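Local coordinates for putative LacI-family transcriptional regulator (PDB 3GBV), which probably regulates transcription as a LacI-family DNA-binding protein, with a periplasmic-binding-protein-type domain likely to sense a small molecule, at residues Tyr53-Asn56 and Ser57-Thr61; Ala125-Leu128 and Met129-Ala132; Gln153-Ser156 and Arg157-Phe161. All blocks are in the same frame, centred on the assembly; numbering follows the deposited sequence.

Contact 1 (Tyr53-Asn56 and Ser57-Thr61); sequences YDYN and SFVAT
Tyr55 lays one face of its ring over the CG2 methyl of Val59, one helical turn further on. The methyl lies over the face, displaced toward the rim, with CG2 of Val59 3.6 Å from the Tyr55 ring centroid and 17° off the ring normal. This is a CH-pi contact. Val59 holds CG1 anti to its backbone N (chi1 173°), which leaves CG2 on the side of the ring. CG2 of Val59 also lies 3.1 Å from Tyr55 O.

Asp54 is the N-cap of helix 55-66. Asp54 OD1 accepts from Ser57 N at 2.7 Å, and the N-H comes in from above the carboxylate plane. Asp54 O in turn takes Phe58 N at 2.8 Å, so backbone and side chain of one residue both serve the first turn. The negative carboxylate probably interacts favourably with the positive end of the helix dipole.

The turn lies at the surface. Tyr82 meets the Tyr55 ring edge-to-face, and Phe58 turns inward to meet Tyr50 of strand 43-50 in the same manner. Helix 55-66 follows that strand, an outermost member of the parallel sheet, and leads on to strand 72-75.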
loop_
_atom_site.group_PDB
_atom_site.type_symbol
_atom_site.label_atom_id
_atom_site.label_comp_id
_atom_site.label_asym_id
_atom_site.label_seq_id
_atom_site.Cartn_x
_atom_site.Cartn_y
_atom_site.Cartn_z
ATOM N N TYR A 53 30.691 0.653 8.934
ATOM C CA TYR A 53 31.803 1.280 8.241
ATOM C C TYR A 53 33.181 1.011 8.813
ATOM O O TYR A 53 34.181 1.545 8.327
ATOM C CB TYR A 53 31.526 2.781 8.132
ATOM C CG TYR A 53 30.115 3.052 7.642
ATOM C CD1 TYR A 53 29.065 3.235 8.543
ATOM C CD2 TYR A 53 29.814 3.027 6.281
ATOM C CE1 TYR A 53 27.749 3.383 8.098
ATOM C CE2 TYR A 53 28.506 3.173 5.826
ATOM C CZ TYR A 53 27.481 3.349 6.737
ATOM O OH TYR A 53 26.193 3.484 6.285
ATOM N N ASP A 54 33.230 0.164 9.832
ATOM C CA ASP A 54 34.487 -0.205 10.461
ATOM C C ASP A 54 34.733 -1.672 10.114
ATOM O O ASP A 54 34.206 -2.567 10.775
ATOM C CB ASP A 54 34.381 -0.037 11.973
ATOM C CG ASP A 54 35.696 -0.285 12.681
ATOM O OD1 ASP A 54 36.353 -1.310 12.393
ATOM O OD2 ASP A 54 36.072 0.544 13.534
ATOM N N TYR A 55 35.525 -1.909 9.073
ATOM C CA TYR A 55 35.826 -3.263 8.616
ATOM C C TYR A 55 36.273 -4.183 9.732
ATOM O O TYR A 55 35.688 -5.245 9.948
ATOM C CB TYR A 55 36.912 -3.236 7.539
ATOM C CG TYR A 55 37.524 -4.591 7.249
ATOM C CD1 TYR A 55 36.897 -5.503 6.401
ATOM C CD2 TYR A 55 38.735 -4.962 7.834
ATOM C CE1 TYR A 55 37.471 -6.752 6.136
ATOM C CE2 TYR A 55 39.313 -6.203 7.581
ATOM C CZ TYR A 55 38.681 -7.092 6.732
ATOM O OH TYR A 55 39.286 -8.300 6.477
ATOM N N ASN A 56 37.334 -3.784 10.423
ATOM C CA ASN A 56 37.870 -4.589 11.507
ATOM C C ASN A 56 36.800 -4.886 12.553
ATOM O O ASN A 56 36.760 -5.983 13.110
ATOM C CB ASN A 56 39.062 -3.872 12.138
ATOM C CG ASN A 56 40.173 -3.611 11.137
ATOM O OD1 ASN A 56 40.870 -4.533 10.701
ATOM N ND2 ASN A 56 40.338 -2.349 10.757
ATOM N N SER A 57 35.926 -3.915 12.805
ATOM C CA SER A 57 34.857 -4.103 13.781
ATOM C C SER A 57 33.839 -5.103 13.254
ATOM O O SER A 57 33.472 -6.050 13.959
ATOM C CB SER A 57 34.154 -2.777 14.083
ATOM O OG SER A 57 33.102 -2.965 15.014
ATOM N N PHE A 58 33.388 -4.886 12.018
ATOM C CA PHE A 58 32.411 -5.772 11.395
ATOM C C PHE A 58 32.904 -7.215 11.376
ATOM O O PHE A 58 32.140 -8.142 11.636
ATOM C CB PHE A 58 32.100 -5.333 9.961
ATOM C CG PHE A 58 31.213 -6.300 9.223
ATOM C CD1 PHE A 58 29.893 -6.491 9.617
ATOM C CD2 PHE A 58 31.724 -7.095 8.199
ATOM C CE1 PHE A 58 29.097 -7.459 9.003
ATOM C CE2 PHE A 58 30.933 -8.067 7.581
ATOM C CZ PHE A 58 29.621 -8.252 7.987
ATOM N N VAL A 59 34.182 -7.396 11.060
ATOM C CA VAL A 59 34.784 -8.722 11.016
ATOM C C VAL A 59 34.705 -9.369 12.398
ATOM O O VAL A 59 34.295 -10.522 12.534
ATOM C CB VAL A 59 36.272 -8.643 10.586
ATOM C CG1 VAL A 59 36.936 -10.006 10.713
ATOM C CG2 VAL A 59 36.370 -8.133 9.151
ATOM N N ALA A 60 35.103 -8.616 13.418
ATOM C CA ALA A 60 35.082 -9.115 14.787
ATOM C C ALA A 60 33.691 -9.578 15.205
ATOM O O ALA A 60 33.544 -10.650 15.792
ATOM C CB ALA A 60 35.578 -8.039 15.743
ATOM N N THR A 61 32.670 -8.780 14.905
ATOM C CA THR A 61 31.307 -9.152 15.277
ATOM C C THR A 61 30.791 -10.315 14.427
ATOM O O THR A 61 30.135 -11.226 14.944
ATOM C CB THR A 61 30.320 -7.964 15.131
ATOM O OG1 THR A 61 30.098 -7.696 13.743
ATOM C CG2 THR A 61 30.879 -6.712 15.795
#

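Contact 2 (Ala125-Leu128 and Met129-Ala132); sequences ARML and MLLA
The C-terminal end of helix 117-131 runs through Ala125-Ala132, at the interface with the second subunit and beside the mixed sheet. Met127 and Leu130 lie side by side and point the same way. Met127 and Met129 are both selenomethionines, with selenium (atom SE) in place of sulfur. The Met127 chain bends at chi2 and chi3, which brings CE of Met127 to 4.2 Å from Leu130 CD2, a loose apolar touch. Met127 also packs on Met127 of the second subunit, and Leu130 on Leu131 of that subunit.

On another side of the helix, Leu128 and Met129 meet as sequence neighbours. Met129 CG stands beside its own backbone N (chi1 -68°), and further bends carry CE round to the Leu128 side chain. CE of Met129 comes to 3.4 Å from CD2 of Leu128, tighter than usual for two carbons. Leu128 and Met129 both touch Ile138 of strand 137-144.

The backbone changes character along the segment. Met129 N donates to Ala125 O at 3.0 Å in a regular helical bond. The next links are weak: Leu130 N shares itself between Arg126 O and Met127 O, and Leu131 N between Met127 O and Leu128 O. The last turn closes with Ala132 N on Leu128 O at 2.8 Å.

Arg126 NH1 forms a salt bridge with Glu289 OE1 of the second subunit. The chemistry is therefore divided. Apolar side chains join the helix end to its own domain and to the partner subunit, while Arg126 adds a charge pair across the interface.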
loop_
_atom_site.group_PDB
_atom_site.type_symbol
_atom_site.label_atom_id
_atom_site.label_comp_id
_atom_site.label_asym_id
_atom_site.label_seq_id
_atom_site.Cartn_x
_atom_site.Cartn_y
_atom_site.Cartn_z
ATOM N N ALA A 125 10.748 8.059 -9.482
ATOM C CA ALA A 125 10.944 9.080 -10.502
ATOM C C ALA A 125 9.598 9.539 -11.052
ATOM O O ALA A 125 9.359 10.740 -11.198
ATOM C CB ALA A 125 11.811 8.540 -11.631
ATOM N N ARG A 126 8.732 8.575 -11.365
ATOM C CA ARG A 126 7.396 8.871 -11.880
ATOM C C ARG A 126 6.663 9.792 -10.914
ATOM O O ARG A 126 6.126 10.824 -11.310
ATOM C CB ARG A 126 6.593 7.569 -12.051
ATOM C CG ARG A 126 5.065 7.733 -12.162
ATOM C CD ARG A 126 4.661 8.510 -13.390
ATOM N NE ARG A 126 3.214 8.746 -13.459
ATOM C CZ ARG A 126 2.294 7.810 -13.695
ATOM N NH1 ARG A 126 2.646 6.545 -13.886
ATOM N NH2 ARG A 126 1.011 8.144 -13.759
HETATM N N MSE A 127 6.656 9.421 -9.640
HETATM C CA MSE A 127 5.954 10.213 -8.625
HETATM C C MSE A 127 6.542 11.606 -8.432
HETATM O O MSE A 127 5.806 12.568 -8.206
HETATM C CB MSE A 127 5.933 9.485 -7.271
HETATM C CG MSE A 127 5.251 8.116 -7.280
HETATM SE SE MSE A 127 3.437 8.267 -7.985
HETATM C CE MSE A 127 2.534 9.431 -6.635
ATOM N N LEU A 128 7.865 11.716 -8.500
ATOM C CA LEU A 128 8.512 13.009 -8.333
ATOM C C LEU A 128 8.159 13.947 -9.488
ATOM O O LEU A 128 7.935 15.146 -9.288
ATOM C CB LEU A 128 10.029 12.860 -8.267
ATOM C CG LEU A 128 10.758 14.193 -8.058
ATOM C CD1 LEU A 128 10.587 14.627 -6.613
ATOM C CD2 LEU A 128 12.231 14.052 -8.399
HETATM N N MSE A 129 8.110 13.395 -10.693
HETATM C CA MSE A 129 7.800 14.185 -11.879
HETATM C C MSE A 129 6.345 14.634 -11.964
HETATM O O MSE A 129 6.017 15.538 -12.727
HETATM C CB MSE A 129 8.188 13.406 -13.136
HETATM C CG MSE A 129 9.683 13.244 -13.257
HETATM SE SE MSE A 129 10.506 15.054 -13.232
HETATM C CE MSE A 129 11.268 15.242 -11.484
ATOM N N LEU A 130 5.477 13.976 -11.200
ATOM C CA LEU A 130 4.057 14.325 -11.145
ATOM C C LEU A 130 4.006 15.619 -10.330
ATOM O O LEU A 130 3.134 16.468 -10.512
ATOM C CB LEU A 130 3.262 13.237 -10.404
ATOM C CG LEU A 130 1.804 13.592 -10.048
ATOM C CD1 LEU A 130 0.952 13.540 -11.311
ATOM C CD2 LEU A 130 1.248 12.622 -8.998
ATOM N N LEU A 131 4.974 15.728 -9.427
ATOM C CA LEU A 131 5.148 16.851 -8.516
ATOM C C LEU A 131 5.918 18.003 -9.171
ATOM O O LEU A 131 5.561 19.172 -9.015
ATOM C CB LEU A 131 5.935 16.362 -7.300
ATOM C CG LEU A 131 5.501 16.611 -5.864
ATOM C CD1 LEU A 131 4.123 16.053 -5.615
ATOM C CD2 LEU A 131 6.508 15.949 -4.949
ATOM N N ALA A 132 6.977 17.661 -9.905
ATOM C CA ALA A 132 7.836 18.651 -10.551
ATOM C C ALA A 132 7.625 18.795 -12.048
ATOM O O ALA A 132 8.562 19.118 -12.781
ATOM C CB ALA A 132 9.286 18.313 -10.281
#

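Contact 3 (Gln153-Ser156 and Arg157-Phe161); sequences QQES and REIGF
The Arg157 guanidinium has the CG methylene of Gln153 over one face, 3.1 Å above its plane and offset toward the rim. The Gln153 amide is turned 70° from the guanidinium plane, so the two groups do not stack. Arg157 NE donates to Gln153 OE1 at 2.8 Å. The donor lies in the amide carbonyl plane, on a lone pair, but OE1 stands out of the guanidinium plane, and the N-H...O angle is a bent 132°. Gln153 reaches this place because its chain bends at chi2 (76°), while the Arg157 chain runs extended from CG to NE.

Both residues belong to helix 152-168, the connection in a beta-alpha-beta unit between strands 137-144 and 173-180. Arg157 N donates to Gln153 O at 2.9 Å, so backbone and side chain link the same pair. The Gln153 amide is held at its other end too, where NE2 donates to Asp101 O and Gln115 O. Arg157 NH1 makes a weak hydrogen bond to Phe207 O, and NH2 a weak one to Gln115 OE1. A bound 1,2-ethanediol, probably from the crystallisation liquor, lies near Arg157.

On an exposed side of the helix, Glu155 and Ile159 run alongside each other, with OE2 of Glu155 4.0 Å from CD1 of Ile159. Buried Glu158 directs its carboxylate elsewhere: OE2 makes salt bridges with Arg162 and Arg142.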
loop_
_atom_site.group_PDB
_atom_site.type_symbol
_atom_site.label_atom_id
_atom_site.label_comp_id
_atom_site.label_asym_id
_atom_site.label_seq_id
_atom_site.Cartn_x
_atom_site.Cartn_y
_atom_site.Cartn_z
ATOM N N GLN A 153 20.767 -1.385 -2.319
ATOM C CA GLN A 153 19.370 -1.044 -2.569
ATOM C C GLN A 153 19.306 0.440 -2.946
ATOM O O GLN A 153 18.670 0.807 -3.935
ATOM C CB GLN A 153 18.518 -1.316 -1.319
ATOM C CG GLN A 153 17.077 -0.778 -1.381
ATOM C CD GLN A 153 16.146 -1.611 -2.250
ATOM O OE1 GLN A 153 15.231 -1.076 -2.891
ATOM N NE2 GLN A 153 16.356 -2.924 -2.261
ATOM N N GLN A 154 19.983 1.282 -2.167
ATOM C CA GLN A 154 20.003 2.729 -2.413
ATOM C C GLN A 154 20.616 3.106 -3.756
ATOM O O GLN A 154 20.030 3.869 -4.516
ATOM C CB GLN A 154 20.766 3.444 -1.299
ATOM C CG GLN A 154 19.991 3.540 0.010
ATOM C CD GLN A 154 20.859 4.011 1.155
ATOM O OE1 GLN A 154 21.897 4.630 0.936
ATOM N NE2 GLN A 154 20.435 3.729 2.383
ATOM N N GLU A 155 21.795 2.561 -4.037
ATOM C CA GLU A 155 22.503 2.832 -5.282
ATOM C C GLU A 155 21.659 2.404 -6.474
ATOM O O GLU A 155 21.469 3.152 -7.431
ATOM C CB GLU A 155 23.828 2.067 -5.310
ATOM C CG GLU A 155 24.706 2.374 -6.516
ATOM C CD GLU A 155 25.594 1.197 -6.915
ATOM O OE1 GLU A 155 26.169 0.553 -6.009
ATOM O OE2 GLU A 155 25.720 0.920 -8.132
ATOM N N SER A 156 21.147 1.187 -6.403
ATOM C CA SER A 156 20.334 0.629 -7.463
ATOM C C SER A 156 19.055 1.451 -7.695
ATOM O O SER A 156 18.641 1.666 -8.843
ATOM C CB SER A 156 19.999 -0.815 -7.097
ATOM O OG SER A 156 19.869 -1.610 -8.247
ATOM N N ARG A 157 18.426 1.898 -6.608
ATOM C CA ARG A 157 17.215 2.711 -6.710
ATOM C C ARG A 157 17.529 3.940 -7.543
ATOM O O ARG A 157 16.730 4.366 -8.374
ATOM C CB ARG A 157 16.733 3.173 -5.322
ATOM C CG ARG A 157 15.913 2.153 -4.552
ATOM C CD ARG A 157 15.662 2.623 -3.123
ATOM N NE ARG A 157 14.955 1.620 -2.328
ATOM C CZ ARG A 157 14.765 1.717 -1.017
ATOM N NH1 ARG A 157 15.237 2.773 -0.364
ATOM N NH2 ARG A 157 14.094 0.775 -0.365
ATOM N N GLU A 158 18.713 4.496 -7.313
ATOM C CA GLU A 158 19.152 5.686 -8.019
ATOM C C GLU A 158 19.294 5.423 -9.516
ATOM O O GLU A 158 18.974 6.276 -10.342
ATOM C CB GLU A 158 20.478 6.182 -7.434
ATOM C CG GLU A 158 20.724 7.640 -7.722
ATOM C CD GLU A 158 21.985 8.162 -7.072
ATOM O OE1 GLU A 158 22.108 8.072 -5.830
ATOM O OE2 GLU A 158 22.851 8.669 -7.814
ATOM N N ILE A 159 19.769 4.234 -9.864
ATOM C CA ILE A 159 19.928 3.863 -11.265
ATOM C C ILE A 159 18.572 3.777 -11.978
ATOM O O ILE A 159 18.437 4.192 -13.134
ATOM C CB ILE A 159 20.672 2.506 -11.396
ATOM C CG1 ILE A 159 22.137 2.682 -10.981
ATOM C CG2 ILE A 159 20.605 1.995 -12.825
ATOM C CD1 ILE A 159 22.920 1.379 -10.948
ATOM N N GLY A 160 17.571 3.240 -11.291
ATOM C CA GLY A 160 16.252 3.129 -11.892
ATOM C C GLY A 160 15.635 4.506 -12.024
ATOM O O GLY A 160 14.874 4.795 -12.955
ATOM N N PHE A 161 15.973 5.363 -11.070
ATOM C CA PHE A 161 15.481 6.730 -11.052
ATOM C C PHE A 161 16.008 7.483 -12.285
ATOM O O PHE A 161 15.250 8.114 -13.025
ATOM C CB PHE A 161 15.963 7.417 -9.777
ATOM C CG PHE A 161 15.543 8.853 -9.666
ATOM C CD1 PHE A 161 14.289 9.182 -9.163
ATOM C CD2 PHE A 161 16.392 9.877 -10.065
ATOM C CE1 PHE A 161 13.880 10.505 -9.055
ATOM C CE2 PHE A 161 15.990 11.214 -9.960
ATOM C CZ PHE A 161 14.731 11.522 -9.452
#

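Contact 1 is a surface turn, contact 2 is buried, and contact 3 is partly buried. Contacts 2 and 3 meet directly: Phe161 CD1 packs 3.6 Å from Ala125 CB, and Phe161 CZ lies 3.7 Å from Leu128 CD2. Their helices, 117-131 and 152-168, lie beside strand 137-144 of the mixed sheet. Contact 1 lies on a helix following strand 43-50 of the parallel sheet. Its centre is about 39 Å from that of contact 2 and about 26 Å from that of contact 3. The chemistry varies with place: a capped helix start in contact 1, mostly apolar packing with one charge pair at a subunit interface in contact 2, and largely buried polar groups on one side of the helix in contact 3.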